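Local atomic coordinates of lysine-sensitive aspartokinase 3 (Escherichia coli, PDB entry 2J0W), a protein that catalyses the ATP-dependent phosphorylation of L-aspartate to 4-phospho-L-aspartate, the first step of lysine biosynthesis, as a lysine-inhibited allosteric homodimer. Residues Ser7-Thr12 against Asp25-Asp30; Val36-Ser41 against Leu124-Ile129; His117-Ser122 against Gly183-Glu188. One frame throughout, in Å; residues are numbered along the deposited sequence.

Contact 1: Ser7-Thr12 against Asp25-Asp30; sequences SKFGGT and DIVLSD. With ADP (adenosine-5'-diphosphate), chain D.
Phe9 meets Ile26 and Val27 inside the beta-alpha-beta unit formed by strand 5-9, helix 17-27 and strand 33-38, which belongs to the amino acid kinase fold. Ser7 opens the segment within the sheet, its backbone bonding to Leu35 and Val37 of strand 33-38. Lys8 turns to the other side of the strand from Phe9. Its CG lies anti to the backbone N (chi1 -177°) and the chain bends at the next bond, bringing Lys8 NZ within 3.0 Å of ADP O3B; the same ammonium group forms a salt bridge with Asp202. Phe9 then carries the contact. The far end of its ring approaches the last helical turn, with Phe9 CZ 3.5 Å from Val27 CG2 and Phe9 CE2 3.6 Å from that same methyl, an oblique approach to the end of the ring. Ile26 CG2 lies near the ring plane at its edge, a looser 4.5 Å from Phe9 CZ. Trp220 stacks on Phe9, so the aromatic group is held from the neighbouring strand as well as from the helix. After Phe9 the strand gives way to the glycines of the nucleotide site. Gly10 CA lies 3.3 Å from ADP O2B, a closeness that a side chain would obstruct. One residue on, Gly11 N donates to ADP O2B across 3.2 Å, with an N-H...O angle of 136°.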
loop_
_atom_site.group_PDB
_atom_site.type_symbol
_atom_site.label_atom_id
_atom_site.label_comp_id
_atom_site.label_asym_id
_atom_site.label_seq_id
_atom_site.Cartn_x
_atom_site.Cartn_y
_atom_site.Cartn_z
ATOM N N SER A 7 -20.749 -23.401 23.175
ATOM C CA SER A 7 -21.833 -22.551 22.655
ATOM C C SER A 7 -21.771 -21.104 23.163
ATOM O O SER A 7 -21.505 -20.861 24.343
ATOM C CB SER A 7 -23.199 -23.147 23.029
ATOM O OG SER A 7 -23.445 -24.356 22.331
ATOM N N LYS A 8 -22.037 -20.143 22.282
ATOM C CA LYS A 8 -21.993 -18.742 22.681
ATOM C C LYS A 8 -23.298 -18.014 22.409
ATOM O O LYS A 8 -23.891 -18.145 21.337
ATOM C CB LYS A 8 -20.837 -18.026 21.978
ATOM C CG LYS A 8 -20.644 -16.563 22.377
ATOM C CD LYS A 8 -21.515 -15.614 21.560
ATOM C CE LYS A 8 -21.088 -14.167 21.799
ATOM N NZ LYS A 8 -21.708 -13.181 20.856
ATOM N N PHE A 9 -23.737 -17.239 23.395
ATOM C CA PHE A 9 -24.979 -16.488 23.292
ATOM C C PHE A 9 -24.741 -15.008 23.517
ATOM O O PHE A 9 -24.106 -14.609 24.503
ATOM C CB PHE A 9 -25.975 -17.028 24.306
ATOM C CG PHE A 9 -26.319 -18.472 24.094
ATOM C CD1 PHE A 9 -27.334 -18.838 23.211
ATOM C CD2 PHE A 9 -25.628 -19.471 24.781
ATOM C CE1 PHE A 9 -27.662 -20.174 23.016
ATOM C CE2 PHE A 9 -25.944 -20.811 24.594
ATOM C CZ PHE A 9 -26.967 -21.163 23.708
ATOM N N GLY A 10 -25.254 -14.209 22.587
ATOM C CA GLY A 10 -25.093 -12.770 22.644
ATOM C C GLY A 10 -26.182 -12.034 23.402
ATOM O O GLY A 10 -27.068 -12.647 24.003
ATOM N N GLY A 11 -26.111 -10.705 23.350
ATOM C CA GLY A 11 -27.069 -9.859 24.041
ATOM C C GLY A 11 -28.510 -10.273 23.858
ATOM O O GLY A 11 -29.156 -10.725 24.808
ATOM N N THR A 12 -29.014 -10.126 22.636
ATOM C CA THR A 12 -30.394 -10.489 22.334
ATOM C C THR A 12 -30.757 -11.893 22.813
ATOM O O THR A 12 -31.871 -12.120 23.286
ATOM C CB THR A 12 -30.666 -10.427 20.834
ATOM O OG1 THR A 12 -29.752 -11.293 20.152
ATOM C CG2 THR A 12 -30.506 -9.009 20.326
ATOM N N ASP A 25 -32.890 -23.944 26.123
ATOM C CA ASP A 25 -33.408 -25.097 25.395
ATOM C C ASP A 25 -32.287 -25.581 24.484
ATOM O O ASP A 25 -31.750 -26.677 24.672
ATOM C CB ASP A 25 -34.643 -24.721 24.567
ATOM C CG ASP A 25 -35.838 -24.315 25.436
ATOM O OD1 ASP A 25 -36.066 -24.938 26.500
ATOM O OD2 ASP A 25 -36.571 -23.384 25.043
ATOM N N ILE A 26 -31.926 -24.741 23.516
ATOM C CA ILE A 26 -30.856 -25.033 22.565
ATOM C C ILE A 26 -29.647 -25.760 23.182
ATOM O O ILE A 26 -29.128 -26.722 22.609
ATOM C CB ILE A 26 -30.360 -23.733 21.920
ATOM C CG1 ILE A 26 -31.488 -23.094 21.113
ATOM C CG2 ILE A 26 -29.159 -24.010 21.037
ATOM C CD1 ILE A 26 -31.017 -21.958 20.234
ATOM N N VAL A 27 -29.195 -25.298 24.343
ATOM C CA VAL A 27 -28.055 -25.927 25.003
ATOM C C VAL A 27 -28.368 -27.387 25.342
ATOM O O VAL A 27 -27.472 -28.239 25.403
ATOM C CB VAL A 27 -27.687 -25.186 26.306
ATOM C CG1 VAL A 27 -26.483 -25.830 26.949
ATOM C CG2 VAL A 27 -27.399 -23.732 26.009
ATOM N N LEU A 28 -29.651 -27.667 25.552
ATOM C CA LEU A 28 -30.100 -29.007 25.908
ATOM C C LEU A 28 -30.695 -29.785 24.745
ATOM O O LEU A 28 -31.478 -30.707 24.952
ATOM C CB LEU A 28 -31.113 -28.914 27.051
ATOM C CG LEU A 28 -30.531 -28.139 28.233
ATOM C CD1 LEU A 28 -31.549 -28.011 29.344
ATOM C CD2 LEU A 28 -29.292 -28.850 28.716
ATOM N N SER A 29 -30.324 -29.403 23.527
ATOM C CA SER A 29 -30.792 -30.080 22.325
ATOM C C SER A 29 -29.605 -30.904 21.842
ATOM O O SER A 29 -29.732 -31.757 20.963
ATOM C CB SER A 29 -31.195 -29.067 21.248
ATOM O OG SER A 29 -30.055 -28.534 20.593
ATOM N N ASP A 30 -28.448 -30.625 22.436
ATOM C CA ASP A 30 -27.206 -31.323 22.119
ATOM C C ASP A 30 -26.480 -31.554 23.445
ATOM O O ASP A 30 -26.188 -30.605 24.171
ATOM C CB ASP A 30 -26.345 -30.471 21.183
ATOM C CG ASP A 30 -25.096 -31.197 20.714
ATOM O OD1 ASP A 30 -24.404 -31.808 21.564
ATOM O OD2 ASP A 30 -24.802 -31.145 19.497
HETATM P PB ADP D . -24.329 -10.891 19.156
HETATM O O1B ADP D . -25.062 -12.157 18.924
HETATM O O2B ADP D . -24.650 -10.283 20.500
HETATM O O3B ADP D . -22.784 -11.083 18.995
HETATM P PA ADP D . -24.189 -8.696 17.253
HETATM O O1A ADP D . -25.112 -7.539 17.148
HETATM O O2A ADP D . -22.850 -8.420 17.859
HETATM O O3A ADP D . -24.868 -9.868 18.058
HETATM O "O5'" ADP D . -24.096 -9.178 15.717
HETATM C "C5'" ADP D . -25.130 -9.792 14.883
HETATM C "C4'" ADP D . -25.419 -8.816 13.757
HETATM O "O4'" ADP D . -24.312 -8.443 12.886
HETATM C "C3'" ADP D . -26.503 -9.156 12.767
HETATM O "O3'" ADP D . -27.716 -9.045 13.545
HETATM C "C2'" ADP D . -26.280 -8.083 11.723
HETATM O "O2'" ADP D . -26.892 -6.860 12.096
HETATM C "C1'" ADP D . -24.803 -7.927 11.661
HETATM N N9 ADP D . -24.121 -8.467 10.391
HETATM C C8 ADP D . -23.244 -7.706 9.701
HETATM N N7 ADP D . -22.727 -8.273 8.631
HETATM C C5 ADP D . -23.294 -9.488 8.624
HETATM C C6 ADP D . -23.137 -10.581 7.693
HETATM N N6 ADP D . -22.357 -10.558 6.669
HETATM N N1 ADP D . -23.905 -11.721 7.996
HETATM C C2 ADP D . -24.766 -11.793 9.104
HETATM N N3 ADP D . -24.914 -10.757 9.979
HETATM C C4 ADP D . -24.180 -9.651 9.707
#

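Contact 2: Val36-Ser41 against Leu124-Ile129. With ASP (aspartic acid), chain B.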
loop_
_atom_site.group_PDB
_atom_site.type_symbol
_atom_site.label_atom_id
_atom_site.label_comp_id
_atom_site.label_asym_id
_atom_site.label_seq_id
_atom_site.Cartn_x
_atom_site.Cartn_y
_atom_site.Cartn_z
ATOM N N VAL A 36 -20.782 -23.152 28.063
ATOM C CA VAL A 36 -21.600 -22.100 27.495
ATOM C C VAL A 36 -20.917 -20.771 27.784
ATOM O O VAL A 36 -20.337 -20.572 28.857
ATOM C CB VAL A 36 -23.026 -22.104 28.096
ATOM C CG1 VAL A 36 -23.887 -21.027 27.429
ATOM C CG2 VAL A 36 -23.651 -23.473 27.905
ATOM N N VAL A 37 -20.969 -19.870 26.815
ATOM C CA VAL A 37 -20.354 -18.572 26.970
ATOM C C VAL A 37 -21.435 -17.532 26.766
ATOM O O VAL A 37 -22.094 -17.511 25.727
ATOM C CB VAL A 37 -19.220 -18.400 25.949
ATOM C CG1 VAL A 37 -18.693 -16.977 25.964
ATOM C CG2 VAL A 37 -18.107 -19.374 26.279
ATOM N N LEU A 38 -21.634 -16.679 27.766
ATOM C CA LEU A 38 -22.668 -15.656 27.674
ATOM C C LEU A 38 -22.116 -14.253 27.692
ATOM O O LEU A 38 -21.115 -13.983 28.346
ATOM C CB LEU A 38 -23.641 -15.766 28.842
ATOM C CG LEU A 38 -24.454 -17.034 29.079
ATOM C CD1 LEU A 38 -25.279 -16.831 30.344
ATOM C CD2 LEU A 38 -25.350 -17.325 27.883
ATOM N N SER A 39 -22.779 -13.374 26.952
ATOM C CA SER A 39 -22.432 -11.965 26.917
ATOM C C SER A 39 -23.448 -11.454 27.924
ATOM O O SER A 39 -24.266 -12.224 28.417
ATOM C CB SER A 39 -22.751 -11.329 25.556
ATOM O OG SER A 39 -21.925 -11.796 24.505
ATOM N N ALA A 40 -23.418 -10.165 28.226
ATOM C CA ALA A 40 -24.378 -9.615 29.162
ATOM C C ALA A 40 -25.654 -9.393 28.366
ATOM O O ALA A 40 -25.629 -9.347 27.135
ATOM C CB ALA A 40 -23.859 -8.300 29.727
ATOM N N SER A 41 -26.771 -9.247 29.061
ATOM C CA SER A 41 -28.042 -9.024 28.384
ATOM C C SER A 41 -28.042 -7.742 27.552
ATOM O O SER A 41 -27.376 -6.768 27.892
ATOM C CB SER A 41 -29.168 -8.989 29.410
ATOM O OG SER A 41 -29.184 -10.200 30.148
ATOM N N LEU A 124 -24.848 -15.594 36.045
ATOM C CA LEU A 124 -25.386 -16.040 37.328
ATOM C C LEU A 124 -26.847 -16.421 37.177
ATOM O O LEU A 124 -27.303 -17.418 37.733
ATOM C CB LEU A 124 -25.279 -14.947 38.378
ATOM C CG LEU A 124 -23.930 -14.847 39.074
ATOM C CD1 LEU A 124 -23.994 -13.806 40.177
ATOM C CD2 LEU A 124 -23.574 -16.203 39.645
ATOM N N LEU A 125 -27.583 -15.619 36.421
ATOM C CA LEU A 125 -28.987 -15.886 36.223
ATOM C C LEU A 125 -29.182 -17.116 35.354
ATOM O O LEU A 125 -30.003 -17.982 35.663
ATOM C CB LEU A 125 -29.674 -14.672 35.591
ATOM C CG LEU A 125 -29.609 -13.383 36.425
ATOM C CD1 LEU A 125 -30.345 -12.268 35.709
ATOM C CD2 LEU A 125 -30.210 -13.623 37.813
ATOM N N PHE A 126 -28.421 -17.214 34.275
ATOM C CA PHE A 126 -28.585 -18.357 33.401
ATOM C C PHE A 126 -28.464 -19.672 34.169
ATOM O O PHE A 126 -29.287 -20.570 33.974
ATOM C CB PHE A 126 -27.577 -18.326 32.253
ATOM C CG PHE A 126 -27.970 -19.196 31.089
ATOM C CD1 PHE A 126 -29.046 -18.848 30.281
ATOM C CD2 PHE A 126 -27.287 -20.378 30.817
ATOM C CE1 PHE A 126 -29.441 -19.661 29.223
ATOM C CE2 PHE A 126 -27.674 -21.197 29.765
ATOM C CZ PHE A 126 -28.753 -20.839 28.967
ATOM N N VAL A 127 -27.466 -19.799 35.047
ATOM C CA VAL A 127 -27.320 -21.047 35.793
ATOM C C VAL A 127 -28.610 -21.337 36.537
ATOM O O VAL A 127 -29.047 -22.488 36.613
ATOM C CB VAL A 127 -26.150 -21.012 36.809
ATOM C CG1 VAL A 127 -24.877 -20.638 36.101
ATOM C CG2 VAL A 127 -26.441 -20.049 37.939
ATOM N N GLU A 128 -29.225 -20.280 37.066
ATOM C CA GLU A 128 -30.475 -20.410 37.798
ATOM C C GLU A 128 -31.600 -20.860 36.883
ATOM O O GLU A 128 -32.461 -21.645 37.286
ATOM C CB GLU A 128 -30.844 -19.091 38.467
ATOM C CG GLU A 128 -29.992 -18.794 39.682
ATOM C CD GLU A 128 -29.863 -20.001 40.595
ATOM O OE1 GLU A 128 -30.900 -20.489 41.099
ATOM O OE2 GLU A 128 -28.722 -20.467 40.799
ATOM N N ILE A 129 -31.603 -20.368 35.651
ATOM C CA ILE A 129 -32.628 -20.779 34.718
ATOM C C ILE A 129 -32.430 -22.250 34.354
ATOM O O ILE A 129 -33.387 -22.947 34.013
ATOM C CB ILE A 129 -32.599 -19.918 33.451
ATOM C CG1 ILE A 129 -33.460 -18.678 33.668
ATOM C CG2 ILE A 129 -33.103 -20.700 32.269
ATOM C CD1 ILE A 129 -33.741 -17.906 32.401
HETATM N N ASP B . -20.770 -7.702 26.224
HETATM C CA ASP B . -19.761 -7.134 25.333
HETATM C C ASP B . -20.481 -6.085 24.458
HETATM O O ASP B . -21.664 -5.781 24.749
HETATM C CB ASP B . -19.086 -8.276 24.512
HETATM C CG ASP B . -19.965 -9.010 23.475
HETATM O OD1 ASP B . -21.174 -8.642 23.340
HETATM O OD2 ASP B . -19.451 -9.965 22.787
HETATM O OXT ASP B . -19.858 -5.600 23.452
#
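The Phe126 ring is approached slantwise by both its partners from strand 33-38, Leu38 CD1 and Val36 CG1. Leu38 comes much the closer: its CD1 methyl is 3.3 Å from Phe126 CB and 3.7 Å from Phe126 CG, at the root of the ring, and the two side chains run at about a right angle. Val36 CG1 makes the looser contact farther out, 4.5 Å from Phe126 CE2. Phe126 CG stands anti to its backbone N (chi1 -161°), which carries the ring off the helix toward the sheet, slanting toward the Val36 end of the strand. The helix and strand backbones stay well apart, the CA atoms of Leu38 and Phe126 being 8.7 Å from each other, a separation bridged by the apolar side chains of Leu38, Val36 and Phe126. Ile180 of strand 178-182 and Met20 of helix 17-27 also touch Phe126. Beyond the strand end the chemistry changes: Ser39 OG lies 3.4 Å from OD1 of the bound aspartate and is hydrogen-bonded to Ser201 OG. A helix packed on a largely parallel sheet, with the substrate at the strands' C-terminal ends, is the layered alpha/beta architecture of the amino acid kinase family.

Contact 3: His117-Ser122 against Gly183-Glu188. With ASP (aspartic acid), chain B.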
loop_
_atom_site.group_PDB
_atom_site.type_symbol
_atom_site.label_atom_id
_atom_site.label_comp_id
_atom_site.label_asym_id
_atom_site.label_seq_id
_atom_site.Cartn_x
_atom_site.Cartn_y
_atom_site.Cartn_z
ATOM N N HIS A 117 -18.980 -6.412 35.055
ATOM C CA HIS A 117 -20.193 -6.790 35.791
ATOM C C HIS A 117 -21.399 -7.308 34.979
ATOM O O HIS A 117 -22.195 -8.094 35.502
ATOM C CB HIS A 117 -20.632 -5.627 36.683
ATOM C CG HIS A 117 -19.747 -5.426 37.874
ATOM N ND1 HIS A 117 -18.436 -5.013 37.766
ATOM C CD2 HIS A 117 -19.960 -5.653 39.192
ATOM C CE1 HIS A 117 -17.879 -4.999 38.965
ATOM N NE2 HIS A 117 -18.783 -5.385 39.847
ATOM N N GLY A 118 -21.534 -6.883 33.721
ATOM C CA GLY A 118 -22.646 -7.324 32.885
ATOM C C GLY A 118 -22.679 -8.829 32.664
ATOM O O GLY A 118 -23.676 -9.500 32.970
ATOM N N GLU A 119 -21.590 -9.377 32.135
ATOM C CA GLU A 119 -21.527 -10.817 31.912
ATOM C C GLU A 119 -21.531 -11.575 33.246
ATOM O O GLU A 119 -21.853 -12.757 33.293
ATOM C CB GLU A 119 -20.293 -11.204 31.092
ATOM C CG GLU A 119 -19.485 -10.048 30.500
ATOM C CD GLU A 119 -20.235 -9.213 29.485
ATOM O OE1 GLU A 119 -20.437 -8.015 29.751
ATOM O OE2 GLU A 119 -20.616 -9.743 28.425
ATOM N N LEU A 120 -21.177 -10.915 34.340
ATOM C CA LEU A 120 -21.232 -11.612 35.619
ATOM C C LEU A 120 -22.698 -11.841 35.992
ATOM O O LEU A 120 -23.094 -12.959 36.323
ATOM C CB LEU A 120 -20.515 -10.819 36.719
ATOM C CG LEU A 120 -18.982 -10.954 36.685
ATOM C CD1 LEU A 120 -18.336 -10.068 37.727
ATOM C CD2 LEU A 120 -18.596 -12.404 36.925
ATOM N N MET A 121 -23.512 -10.792 35.918
ATOM C CA MET A 121 -24.925 -10.934 36.260
ATOM C C MET A 121 -25.662 -11.877 35.315
ATOM O O MET A 121 -26.454 -12.689 35.760
ATOM C CB MET A 121 -25.625 -9.565 36.284
ATOM C CG MET A 121 -25.168 -8.685 37.434
ATOM S SD MET A 121 -25.608 -6.965 37.202
ATOM C CE MET A 121 -27.155 -6.932 38.005
ATOM N N SER A 122 -25.398 -11.788 34.019
ATOM C CA SER A 122 -26.080 -12.665 33.073
ATOM C C SER A 122 -25.775 -14.146 33.314
ATOM O O SER A 122 -26.691 -14.950 33.355
ATOM C CB SER A 122 -25.729 -12.287 31.629
ATOM O OG SER A 122 -24.376 -12.586 31.329
ATOM N N GLY A 183 -17.950 -14.478 28.523
ATOM C CA GLY A 183 -16.994 -14.106 27.499
ATOM C C GLY A 183 -16.680 -12.631 27.678
ATOM O O GLY A 183 -17.210 -12.004 28.599
ATOM N N PHE A 184 -15.812 -12.088 26.823
ATOM C CA PHE A 184 -15.455 -10.667 26.853
ATOM C C PHE A 184 -14.488 -10.204 27.957
ATOM O O PHE A 184 -13.753 -9.223 27.765
ATOM C CB PHE A 184 -16.743 -9.845 26.920
ATOM C CG PHE A 184 -16.534 -8.366 27.021
ATOM C CD1 PHE A 184 -15.802 -7.686 26.051
ATOM C CD2 PHE A 184 -17.181 -7.629 28.014
ATOM C CE1 PHE A 184 -15.729 -6.281 26.054
ATOM C CE2 PHE A 184 -17.118 -6.215 28.032
ATOM C CZ PHE A 184 -16.393 -5.542 27.047
ATOM N N ILE A 185 -14.478 -10.892 29.099
ATOM C CA ILE A 185 -13.605 -10.489 30.196
ATOM C C ILE A 185 -12.429 -11.404 30.516
ATOM O O ILE A 185 -12.414 -12.586 30.159
ATOM C CB ILE A 185 -14.388 -10.302 31.503
ATOM C CG1 ILE A 185 -14.900 -11.652 32.008
ATOM C CG2 ILE A 185 -15.552 -9.360 31.271
ATOM C CD1 ILE A 185 -15.615 -11.563 33.348
ATOM N N GLY A 186 -11.446 -10.830 31.204
ATOM C CA GLY A 186 -10.269 -11.574 31.597
ATOM C C GLY A 186 -9.618 -10.897 32.785
ATOM O O GLY A 186 -10.184 -9.963 33.348
ATOM N N SER A 187 -8.436 -11.370 33.172
ATOM C CA SER A 187 -7.705 -10.777 34.285
ATOM C C SER A 187 -6.254 -10.695 33.885
ATOM O O SER A 187 -5.716 -11.608 33.270
ATOM C CB SER A 187 -7.850 -11.619 35.559
ATOM O OG SER A 187 -7.369 -12.936 35.362
ATOM N N GLU A 188 -5.615 -9.590 34.227
ATOM C CA GLU A 188 -4.218 -9.400 33.883
ATOM C C GLU A 188 -3.284 -10.036 34.937
ATOM O O GLU A 188 -3.740 -10.758 35.829
ATOM C CB GLU A 188 -3.972 -7.901 33.660
ATOM C CG GLU A 188 -2.687 -7.361 34.183
ATOM C CD GLU A 188 -2.828 -6.847 35.588
ATOM O OE1 GLU A 188 -3.442 -7.546 36.428
ATOM O OE2 GLU A 188 -2.318 -5.737 35.847
HETATM N N ASP B . -20.770 -7.702 26.224
HETATM C CA ASP B . -19.761 -7.134 25.333
HETATM C C ASP B . -20.481 -6.085 24.458
HETATM O O ASP B . -21.664 -5.781 24.749
HETATM C CB ASP B . -19.086 -8.276 24.512
HETATM C CG ASP B . -19.965 -9.010 23.475
HETATM O OD1 ASP B . -21.174 -8.642 23.340
HETATM O OD2 ASP B . -19.451 -9.965 22.787
HETATM O OXT ASP B . -19.858 -5.600 23.452
#
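Glu119 and Gly183 bring the two backbones nearest, their CA atoms 7.1 Å apart, where helix 108-131 is kinked and Phe184 takes a positive phi (76°) just before strand 185-187. The glutamate reaches across this gap. Its stem passes the turn first, with Glu119 CG 3.6 Å from Gly183 O and 4.1 Å from Ile185 CG2; the Glu119 and Ile185 side chains slide past each other in opposite directions. As modelled, Glu119 CG nearly eclipses the backbone N (chi1 -8°), and a further bend along the chain turns the carboxylate to the substrate. Glu119 OE2 accepts a hydrogen bond of 3.0 Å from N of the bound aspartate, and also a weak one from Ala40 N. The other oxygen lies beside the aromatic group: Glu119 OE1 is 3.7 Å from Phe184 CD2, with carboxylate and ring planes inclined at 64°, a position oblique to the ring.

Phe184 presents one face to the ligand. The CA of the bound aspartate sits 3.7 Å above the ring plane, over its centre, while its CB is 3.6 Å from Phe184 CG. Replacing Phe184 with an alanine would probably deprive the substrate's CA and CB of this flat support and leave the Glu119 carboxylate less confined on that side.

Arg198, Gly199, Ser201 and Thr45 also hydrogen-bond the ligand. The chemistry is thus divided in two: the carboxylate reads the substrate's amino group through a directed bond, whereas the aromatic face fits its carbon skeleton by shape, an arrangement consistent with the two together orienting the aspartate in the pocket.

In the fold
All three contacts are buried in the amino acid kinase region, although Ile26 of contact 1 is partly exposed. Contacts 1 and 2 reach neighbouring strands of one sheet, 5-9 and 33-38, and merge into a continuous apolar layer: Phe9 CE2 lies 3.5 Å from Val36 CG1. Contacts 2 and 3 share helix 108-131, which packs on the sheet and reaches the substrate; Leu38 O to Gly183 N and Ser39 O to Ser122 OG join them by probable hydrogen bonds. Their chemistry follows their place. Contact 2 is apolar between its segments, contact 1 passes from apolar packing to phosphate binding, and contact 3 sets a carboxylate beside an aromatic ring, its polar bond going to the aspartate.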